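Local coordinates for GTPase activator-like protein (PDB 5HIU), which probably acts as a GTPase activator in its full-length form, TSC2, of which this chain is the N-terminal, largely helical part, at residues L343-K348 with V388-C392; L289-L293 with A315-L319; Y102-L106 with A121-L125; M139-L143 with D193-F197. One frame throughout, in Å; residues are numbered along the deposited sequence.

Interaction 1. Residues L343-K348 with V388-C392; sequences LANVSK and VAAQC
The hydroxyl oxygen OG of Ser347 sits among atoms of Gln391 and Cys392. Gln391 CB lies 3.4 Å from OG, and CG of the same glutamine is just as near. Cys392 SG, one residue on, lies 3.5 Å from the same OG. The serine reaches this spot because OG is anti to its own backbone N (chi1 -171°), which carries it out toward helix 383-391. Gln391 crosses the Lys348 side chain obliquely. Its chain bends at chi2 (141°), and the amide NE2 comes to rest 3.4 Å from Lys348 CG. The lysine chain runs on extended past that point. One turn earlier, Val388 sets its two methyls against the helix. CG1 meets the carbonyl O of Leu343 at 4.0 Å and also borders the CB of Ser347. CG2 lies 4.1 Å from Ala344 CA. Helix 336-348 thus packs on helix 383-391, and helix 352-366, which lies between them in the chain, touches Val388 and Cys392 through Ile358, consistent with an alpha-solenoid. The chemistry is graded: Val388 and Leu343 pack in the interior, while the amide and lysine chains finish the contact where it becomes more polar and exposed.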
# COMPACT_ATOMS: atom_id res chain seq x y z
N LEU A 343 13.06 13.33 -19.37
CA LEU A 343 13.30 12.15 -20.20
C LEU A 343 14.71 12.09 -20.76
O LEU A 343 15.23 11.01 -21.04
CB LEU A 343 12.30 12.10 -21.36
CG LEU A 343 10.82 11.88 -21.03
CD1 LEU A 343 9.96 12.60 -22.05
CD2 LEU A 343 10.47 10.40 -20.98
N ALA A 344 15.32 13.26 -20.95
CA ALA A 344 16.64 13.33 -21.58
C ALA A 344 17.69 12.70 -20.67
O ALA A 344 18.35 11.73 -21.04
CB ALA A 344 17.00 14.77 -21.91
N ASN A 345 17.80 13.26 -19.46
CA ASN A 345 18.65 12.72 -18.40
C ASN A 345 18.70 11.21 -18.49
O ASN A 345 19.76 10.62 -18.67
CB ASN A 345 18.12 13.13 -17.02
CG ASN A 345 18.59 14.52 -16.60
OD1 ASN A 345 19.46 15.13 -17.22
ND2 ASN A 345 18.02 15.01 -15.51
N VAL A 346 17.52 10.60 -18.41
CA VAL A 346 17.40 9.16 -18.27
C VAL A 346 17.93 8.42 -19.48
O VAL A 346 18.69 7.46 -19.31
CB VAL A 346 15.94 8.72 -18.06
CG1 VAL A 346 15.86 7.19 -17.92
CG2 VAL A 346 15.33 9.41 -16.85
N SER A 347 17.55 8.85 -20.68
CA SER A 347 17.88 8.11 -21.91
C SER A 347 19.37 7.81 -22.11
O SER A 347 19.71 6.90 -22.88
CB SER A 347 17.38 8.85 -23.15
OG SER A 347 17.51 8.02 -24.30
N LYS A 348 20.24 8.57 -21.44
CA LYS A 348 21.67 8.32 -21.47
C LYS A 348 22.01 6.95 -20.87
O LYS A 348 22.59 6.10 -21.54
CB LYS A 348 22.43 9.41 -20.71
CG LYS A 348 22.39 10.77 -21.38
CD LYS A 348 23.24 11.77 -20.62
CE LYS A 348 23.34 13.10 -21.36
NZ LYS A 348 24.30 14.03 -20.70
N VAL A 388 15.41 12.80 -27.96
CA VAL A 388 15.37 11.73 -26.96
C VAL A 388 15.07 10.40 -27.65
O VAL A 388 15.79 9.41 -27.45
CB VAL A 388 14.30 11.95 -25.88
CG1 VAL A 388 14.26 10.74 -24.94
CG2 VAL A 388 14.56 13.21 -25.07
N ALA A 389 14.02 10.39 -28.45
CA ALA A 389 13.60 9.16 -29.10
C ALA A 389 14.77 8.49 -29.78
O ALA A 389 14.91 7.28 -29.69
CB ALA A 389 12.51 9.44 -30.11
N ALA A 390 15.60 9.30 -30.45
CA ALA A 390 16.73 8.79 -31.22
C ALA A 390 17.80 8.20 -30.32
O ALA A 390 18.34 7.13 -30.60
CB ALA A 390 17.33 9.89 -32.08
N GLN A 391 18.08 8.90 -29.23
CA GLN A 391 19.00 8.38 -28.22
C GLN A 391 18.62 6.96 -27.76
O GLN A 391 19.51 6.16 -27.51
CB GLN A 391 19.05 9.33 -27.02
CG GLN A 391 20.24 9.09 -26.10
CD GLN A 391 20.84 10.37 -25.57
OE1 GLN A 391 20.40 11.47 -25.91
NE2 GLN A 391 21.87 10.24 -24.74
N CYS A 392 17.33 6.65 -27.68
CA CYS A 392 16.87 5.28 -27.38
C CYS A 392 17.13 4.31 -28.52
O CYS A 392 17.06 3.09 -28.33
CB CYS A 392 15.37 5.25 -27.05
SG CYS A 392 14.83 6.53 -25.91

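Interaction 2. Residues L289-L293 with A315-L319; sequences LLDFL and ALSVL
Ala315 CB points into helix 281-294 and packs against the carbonyl O of Leu289, 3.4 Å away. The small side chain lets the backbones approach closely here, with 5.2 Å between Ala315 CA and Leu289 CA. Phe292 closes one side of this methyl. Its CB is 3.8 Å from Ala315 CB, and the alanine methyl stands at the ring edge, near the ring plane.

Longer side chains fill the rest. Leu289 turns both methyls to the partner helix. They meet Val318 CG1, with CD1 of the leucine at 3.8 Å, and the two side chains cross at about a right angle. Leu319 runs past Leu289 in the opposite direction, and its CD2 lies 4.1 Å from Leu289 CD1. Its other methyl, CD1, meets Leu293 CD1 at 3.6 Å, and here the two leucines reach toward each other tip to tip. Leu293 has CG anti to its carbonyl carbon, which swings it toward helix 302-322. The branch at CG then gives CD1 to Leu319 and CD2 to Leu316. Leu293 CD2 is 3.4 Å from Leu316 CD1. Leu316 starts out pointing away, but its unusual torsions (chi1 -96°, chi2 39°) bring CD1 back to the interface.

Helix 336-348 covers Leu290, Leu293 and Leu319, and helix 245-261 reaches Phe292 and Val318. The two segments run at 139° to each other. This roughly antiparallel pair of consecutive helices, with its leucine-rich interior packed between further helices, is consistent with an alpha-solenoid, HEAT-like architecture for this N-terminal part.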
# COMPACT_ATOMS: atom_id res chain seq x y z
N LEU A 289 6.93 12.82 -9.56
CA LEU A 289 7.19 11.85 -10.62
C LEU A 289 8.23 12.34 -11.62
O LEU A 289 9.00 11.53 -12.17
CB LEU A 289 5.89 11.58 -11.39
CG LEU A 289 4.84 10.68 -10.76
CD1 LEU A 289 3.53 10.83 -11.52
CD2 LEU A 289 5.30 9.23 -10.76
N LEU A 290 8.23 13.64 -11.89
CA LEU A 290 9.21 14.22 -12.81
C LEU A 290 10.54 14.29 -12.12
O LEU A 290 11.56 13.96 -12.73
CB LEU A 290 8.80 15.61 -13.27
CG LEU A 290 7.67 15.63 -14.29
CD1 LEU A 290 7.08 17.03 -14.37
CD2 LEU A 290 8.15 15.15 -15.66
N ASP A 291 10.52 14.72 -10.85
CA ASP A 291 11.73 14.75 -10.00
C ASP A 291 12.51 13.44 -10.12
O ASP A 291 13.72 13.46 -10.17
CB ASP A 291 11.39 14.98 -8.51
CG ASP A 291 11.15 16.44 -8.17
OD1 ASP A 291 11.49 17.34 -8.97
OD2 ASP A 291 10.61 16.68 -7.08
N PHE A 292 11.82 12.31 -10.17
CA PHE A 292 12.52 11.04 -10.34
C PHE A 292 13.34 11.07 -11.61
O PHE A 292 14.41 10.48 -11.67
CB PHE A 292 11.56 9.86 -10.32
CG PHE A 292 10.80 9.74 -9.02
CD1 PHE A 292 11.44 9.91 -7.80
CD2 PHE A 292 9.44 9.44 -9.03
CE1 PHE A 292 10.74 9.79 -6.61
CE2 PHE A 292 8.73 9.32 -7.83
CZ PHE A 292 9.38 9.50 -6.62
N LEU A 293 12.83 11.79 -12.61
CA LEU A 293 13.55 12.00 -13.85
C LEU A 293 14.53 13.17 -13.75
O LEU A 293 15.71 13.02 -14.05
CB LEU A 293 12.55 12.22 -14.99
CG LEU A 293 11.36 11.26 -15.10
CD1 LEU A 293 10.44 11.65 -16.26
CD2 LEU A 293 11.84 9.83 -15.26
N ALA A 315 8.33 5.84 -12.32
CA ALA A 315 7.89 7.15 -12.81
C ALA A 315 7.48 7.09 -14.26
O ALA A 315 6.48 7.68 -14.65
CB ALA A 315 9.00 8.18 -12.63
N LEU A 316 8.26 6.39 -15.07
CA LEU A 316 7.91 6.19 -16.47
C LEU A 316 6.59 5.45 -16.58
O LEU A 316 5.71 5.83 -17.35
CB LEU A 316 9.01 5.37 -17.17
CG LEU A 316 10.11 6.12 -17.95
CD1 LEU A 316 10.60 7.39 -17.28
CD2 LEU A 316 11.27 5.17 -18.22
N SER A 317 6.47 4.37 -15.83
CA SER A 317 5.30 3.51 -15.88
C SER A 317 4.06 4.33 -15.53
O SER A 317 3.04 4.28 -16.23
CB SER A 317 5.47 2.37 -14.87
OG SER A 317 4.57 1.31 -15.12
N VAL A 318 4.17 5.09 -14.45
CA VAL A 318 3.04 5.82 -13.91
C VAL A 318 2.75 7.01 -14.81
O VAL A 318 1.59 7.37 -15.02
CB VAL A 318 3.29 6.26 -12.44
CG1 VAL A 318 2.27 7.28 -12.00
CG2 VAL A 318 3.24 5.05 -11.52
N LEU A 319 3.81 7.61 -15.35
CA LEU A 319 3.67 8.75 -16.26
C LEU A 319 2.99 8.33 -17.56
O LEU A 319 2.13 9.03 -18.06
CB LEU A 319 5.03 9.41 -16.56
CG LEU A 319 5.50 10.37 -15.45
CD1 LEU A 319 6.97 10.78 -15.60
CD2 LEU A 319 4.60 11.59 -15.42

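Interaction 3. Residues Y102-L106 with A121-L125; sequences YFHTL and ALEQL
Leu106 and Ala121 bring the two segments to within 6.8 Å, CA to CA. The consecutive helices 96-107 and 115-126 form an antiparallel hairpin, consistent with an alpha-solenoid. Their short axes make an angle of 168° and come within 10.5 Å of each other. Leu106 fills much of the gap. Its CG stands between the backbone N and the carbonyl carbon (chi1 81°), and its methyls part from there. CD1 lies 3.9 Å from Leu122 CB, and these two side chains cross at about a right angle. CD2 meets Leu125 CD2 at 3.7 Å and also borders the methyl of Ala121. Leu125 extends across the interface with CG anti to its backbone N (chi1 -176°). Its CD1 reaches Tyr102 CB at 4.1 Å, close to the plane of the tyrosine ring and at its edge. Phe103 and Leu122 lie side by side and point the same way. Leu122 CD1 touches the edge of the phenylalanine ring, 3.8 Å from Phe103 CD1. The Tyr102 ring leads away from helix 115-126, and its OH hydrogen-bonds His59. Phe103 stacks on Phe135. Helix 75-89 covers Leu106 through Trp82 and Leu125 through Val89, while helix 139-163 packs on Phe103 and Leu122.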
# COMPACT_ATOMS: atom_id res chain seq x y z
N TYR A 102 -12.09 -2.44 28.92
CA TYR A 102 -11.87 -3.60 28.11
C TYR A 102 -10.68 -3.37 27.17
O TYR A 102 -9.78 -4.20 27.08
CB TYR A 102 -13.15 -3.94 27.35
CG TYR A 102 -14.38 -4.17 28.24
CD1 TYR A 102 -14.25 -4.48 29.59
CD2 TYR A 102 -15.66 -4.08 27.71
CE1 TYR A 102 -15.37 -4.68 30.38
CE2 TYR A 102 -16.77 -4.28 28.49
CZ TYR A 102 -16.62 -4.58 29.82
OH TYR A 102 -17.73 -4.78 30.58
N PHE A 103 -10.64 -2.23 26.51
CA PHE A 103 -9.52 -1.96 25.61
C PHE A 103 -8.16 -2.07 26.33
O PHE A 103 -7.23 -2.66 25.81
CB PHE A 103 -9.70 -0.59 24.97
CG PHE A 103 -8.53 -0.15 24.15
CD1 PHE A 103 -8.43 -0.50 22.81
CD2 PHE A 103 -7.53 0.64 24.71
CE1 PHE A 103 -7.36 -0.08 22.04
CE2 PHE A 103 -6.46 1.05 23.95
CZ PHE A 103 -6.37 0.70 22.61
N HIS A 104 -8.02 -1.51 27.51
CA HIS A 104 -6.73 -1.54 28.18
C HIS A 104 -6.37 -2.91 28.70
O HIS A 104 -5.19 -3.27 28.72
CB HIS A 104 -6.69 -0.49 29.26
CG HIS A 104 -6.72 0.89 28.69
ND1 HIS A 104 -7.81 1.73 28.81
CD2 HIS A 104 -5.80 1.56 27.96
CE1 HIS A 104 -7.55 2.87 28.19
NE2 HIS A 104 -6.34 2.79 27.67
N THR A 105 -7.38 -3.67 29.11
CA THR A 105 -7.20 -5.05 29.49
C THR A 105 -6.71 -5.87 28.29
O THR A 105 -5.73 -6.60 28.37
CB THR A 105 -8.52 -5.66 29.99
OG1 THR A 105 -8.96 -4.97 31.16
CG2 THR A 105 -8.39 -7.14 30.31
N LEU A 106 -7.42 -5.76 27.17
CA LEU A 106 -7.11 -6.61 26.03
C LEU A 106 -5.85 -6.21 25.26
O LEU A 106 -5.27 -7.05 24.60
CB LEU A 106 -8.30 -6.71 25.09
CG LEU A 106 -8.53 -5.57 24.10
CD1 LEU A 106 -7.70 -5.69 22.81
CD2 LEU A 106 -10.01 -5.49 23.76
N ALA A 121 -10.17 -9.91 19.88
CA ALA A 121 -10.83 -9.12 20.90
C ALA A 121 -11.02 -7.72 20.39
O ALA A 121 -12.14 -7.19 20.42
CB ALA A 121 -10.01 -9.09 22.17
N LEU A 122 -9.95 -7.12 19.92
CA LEU A 122 -10.05 -5.73 19.51
C LEU A 122 -11.05 -5.61 18.35
O LEU A 122 -11.92 -4.75 18.36
CB LEU A 122 -8.69 -5.19 19.12
CG LEU A 122 -8.68 -3.69 18.80
CD1 LEU A 122 -9.25 -2.85 19.94
CD2 LEU A 122 -7.27 -3.24 18.50
N GLU A 123 -10.92 -6.50 17.38
CA GLU A 123 -11.81 -6.54 16.25
C GLU A 123 -13.26 -6.61 16.71
O GLU A 123 -14.09 -5.86 16.20
CB GLU A 123 -11.44 -7.74 15.38
CG GLU A 123 -12.48 -8.20 14.38
CD GLU A 123 -12.05 -9.49 13.70
OE1 GLU A 123 -11.04 -9.44 13.00
OE2 GLU A 123 -12.71 -10.55 13.90
N GLN A 124 -13.55 -7.48 17.69
CA GLN A 124 -14.90 -7.62 18.21
C GLN A 124 -15.32 -6.46 19.06
O GLN A 124 -16.47 -6.08 19.04
CB GLN A 124 -15.05 -8.89 19.02
CG GLN A 124 -14.90 -10.15 18.19
CD GLN A 124 -15.89 -10.23 17.02
OE1 GLN A 124 -17.11 -10.11 17.21
NE2 GLN A 124 -15.36 -10.44 15.82
N LEU A 125 -14.39 -5.91 19.84
CA LEU A 125 -14.69 -4.74 20.66
C LEU A 125 -15.13 -3.59 19.78
O LEU A 125 -16.10 -2.89 20.08
CB LEU A 125 -13.47 -4.32 21.48
CG LEU A 125 -13.67 -3.17 22.47
CD1 LEU A 125 -14.68 -3.57 23.52
CD2 LEU A 125 -12.38 -2.69 23.13

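Interaction 4. Residues M139-L143 with D193-F197; sequences MFPLL and DVIKF
Val194 meets Met139, Phe140 and Leu143 of helix 139-163 at once. Its CB points toward that helix, and its two methyls share out the partners. CG1 is anti to the valine backbone N (chi1 172°), which sends it to the far end of the Phe140 ring. Phe140 CZ is 3.4 Å away from this methyl, a tight approach, and the phenylalanine comes from the opposite direction. Leu143 reaches toward the valine tip to tip, with its CD1 3.9 Å from Val194 CG1. The second methyl, CG2, takes the end of Met139, whose CE lies 3.7 Å from it. The methionine chain is bent at chi2 (57°), and its CG also borders Val194 CG1.

The two segments run nearly antiparallel, at 159°, with short axes 11.6 Å apart. Helices 139-163 and 179-198 follow each other in the chain, and their antiparallel pairing is consistent with an alpha-solenoid. The wide spacing leaves room for the phenylalanine ring and the methionine chain between the backbones.

Ile195, the next residue, works from the flank. Its CG1 meets the edge of the Phe140 ring, in the ring plane, at 3.9 Å from CE1. The isoleucine and phenylalanine side chains cross at about a right angle. Ile195 also touches Leu210 of helix 204-219 and Leu237 of helix 224-240. The first of these helices reaches Phe140 as well, through Val206.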
# COMPACT_ATOMS: atom_id res chain seq x y z
N MET A 139 -6.42 4.14 19.81
CA MET A 139 -6.58 3.12 18.81
C MET A 139 -5.48 3.07 17.77
O MET A 139 -4.93 2.01 17.54
CB MET A 139 -7.90 3.32 18.10
CG MET A 139 -8.32 2.15 17.22
SD MET A 139 -8.41 0.61 18.13
CE MET A 139 -8.98 -0.45 16.81
N PHE A 140 -5.19 4.20 17.13
CA PHE A 140 -4.26 4.23 15.98
C PHE A 140 -2.79 3.98 16.34
O PHE A 140 -2.09 3.24 15.63
CB PHE A 140 -4.38 5.55 15.19
CG PHE A 140 -5.52 5.54 14.23
CD1 PHE A 140 -5.40 4.95 12.98
CD2 PHE A 140 -6.74 6.09 14.58
CE1 PHE A 140 -6.47 4.92 12.10
CE2 PHE A 140 -7.81 6.06 13.70
CZ PHE A 140 -7.67 5.47 12.46
N PRO A 141 -2.32 4.59 17.44
CA PRO A 141 -1.01 4.24 17.93
C PRO A 141 -0.87 2.77 18.28
O PRO A 141 0.22 2.21 18.14
CB PRO A 141 -0.88 5.09 19.20
CG PRO A 141 -1.68 6.31 18.89
CD PRO A 141 -2.86 5.79 18.10
N LEU A 142 -1.96 2.17 18.76
CA LEU A 142 -1.94 0.76 19.08
C LEU A 142 -1.80 -0.06 17.81
O LEU A 142 -0.96 -0.98 17.76
CB LEU A 142 -3.18 0.35 19.84
CG LEU A 142 -3.19 -1.17 20.03
CD1 LEU A 142 -2.33 -1.54 21.22
CD2 LEU A 142 -4.61 -1.72 20.16
N LEU A 143 -2.60 0.25 16.79
CA LEU A 143 -2.53 -0.49 15.51
C LEU A 143 -1.14 -0.41 14.92
O LEU A 143 -0.59 -1.40 14.42
CB LEU A 143 -3.51 0.06 14.48
CG LEU A 143 -4.98 -0.04 14.85
CD1 LEU A 143 -5.80 0.71 13.82
CD2 LEU A 143 -5.46 -1.48 14.97
N ASP A 193 -10.16 -0.92 8.06
CA ASP A 193 -11.52 -0.61 8.52
C ASP A 193 -11.59 0.53 9.54
O ASP A 193 -12.57 1.31 9.59
CB ASP A 193 -12.16 -1.84 9.13
CG ASP A 193 -12.38 -2.92 8.10
OD1 ASP A 193 -12.21 -2.63 6.90
OD2 ASP A 193 -12.73 -4.05 8.49
N VAL A 194 -10.55 0.63 10.36
CA VAL A 194 -10.51 1.67 11.36
C VAL A 194 -10.34 3.00 10.64
O VAL A 194 -10.96 3.97 11.00
CB VAL A 194 -9.44 1.37 12.41
CG1 VAL A 194 -9.26 2.55 13.35
CG2 VAL A 194 -9.86 0.15 13.22
N ILE A 195 -9.54 3.01 9.58
CA ILE A 195 -9.36 4.19 8.75
C ILE A 195 -10.69 4.59 8.13
O ILE A 195 -11.10 5.74 8.20
CB ILE A 195 -8.27 3.96 7.68
CG1 ILE A 195 -6.89 4.11 8.34
CG2 ILE A 195 -8.37 4.97 6.56
CD1 ILE A 195 -5.72 3.58 7.55
N LYS A 196 -11.39 3.61 7.57
CA LYS A 196 -12.65 3.86 6.90
C LYS A 196 -13.63 4.54 7.84
O LYS A 196 -14.17 5.60 7.50
CB LYS A 196 -13.24 2.55 6.37
CG LYS A 196 -14.61 2.73 5.76
CD LYS A 196 -15.00 1.64 4.79
CE LYS A 196 -16.50 1.71 4.51
NZ LYS A 196 -16.99 0.82 3.41
N PHE A 197 -13.83 3.94 9.01
CA PHE A 197 -14.86 4.40 9.95
C PHE A 197 -14.45 5.45 10.97
O PHE A 197 -15.31 6.07 11.55
CB PHE A 197 -15.45 3.21 10.70
CG PHE A 197 -16.19 2.26 9.81
CD1 PHE A 197 -17.38 2.62 9.22
CD2 PHE A 197 -15.67 0.98 9.55
CE1 PHE A 197 -18.06 1.75 8.39
CE2 PHE A 197 -16.35 0.09 8.72
CZ PHE A 197 -17.54 0.48 8.14

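In the fold
Along the chain the order is interaction 3, interaction 4, interaction 2, interaction 1, each closing before the next opens. They form two neighbouring pairs on opposite sides of the chain's centre. Interactions 3 and 4 have centres about 13 Å apart and touch where Leu122 and Phe103 pack on Met139 and Leu142; helix 115-126 of the one is followed directly by helix 139-163 of the other. Interactions 1 and 2 have centres about 14 Å apart and meet where Leu293 packs on Val346; helix 302-322 leads on to helix 336-348. The centres of interactions 2 and 4 are about 32 Å apart. Such repeated local packing gives an elongated, all-helical body, consistent with an alpha-solenoid.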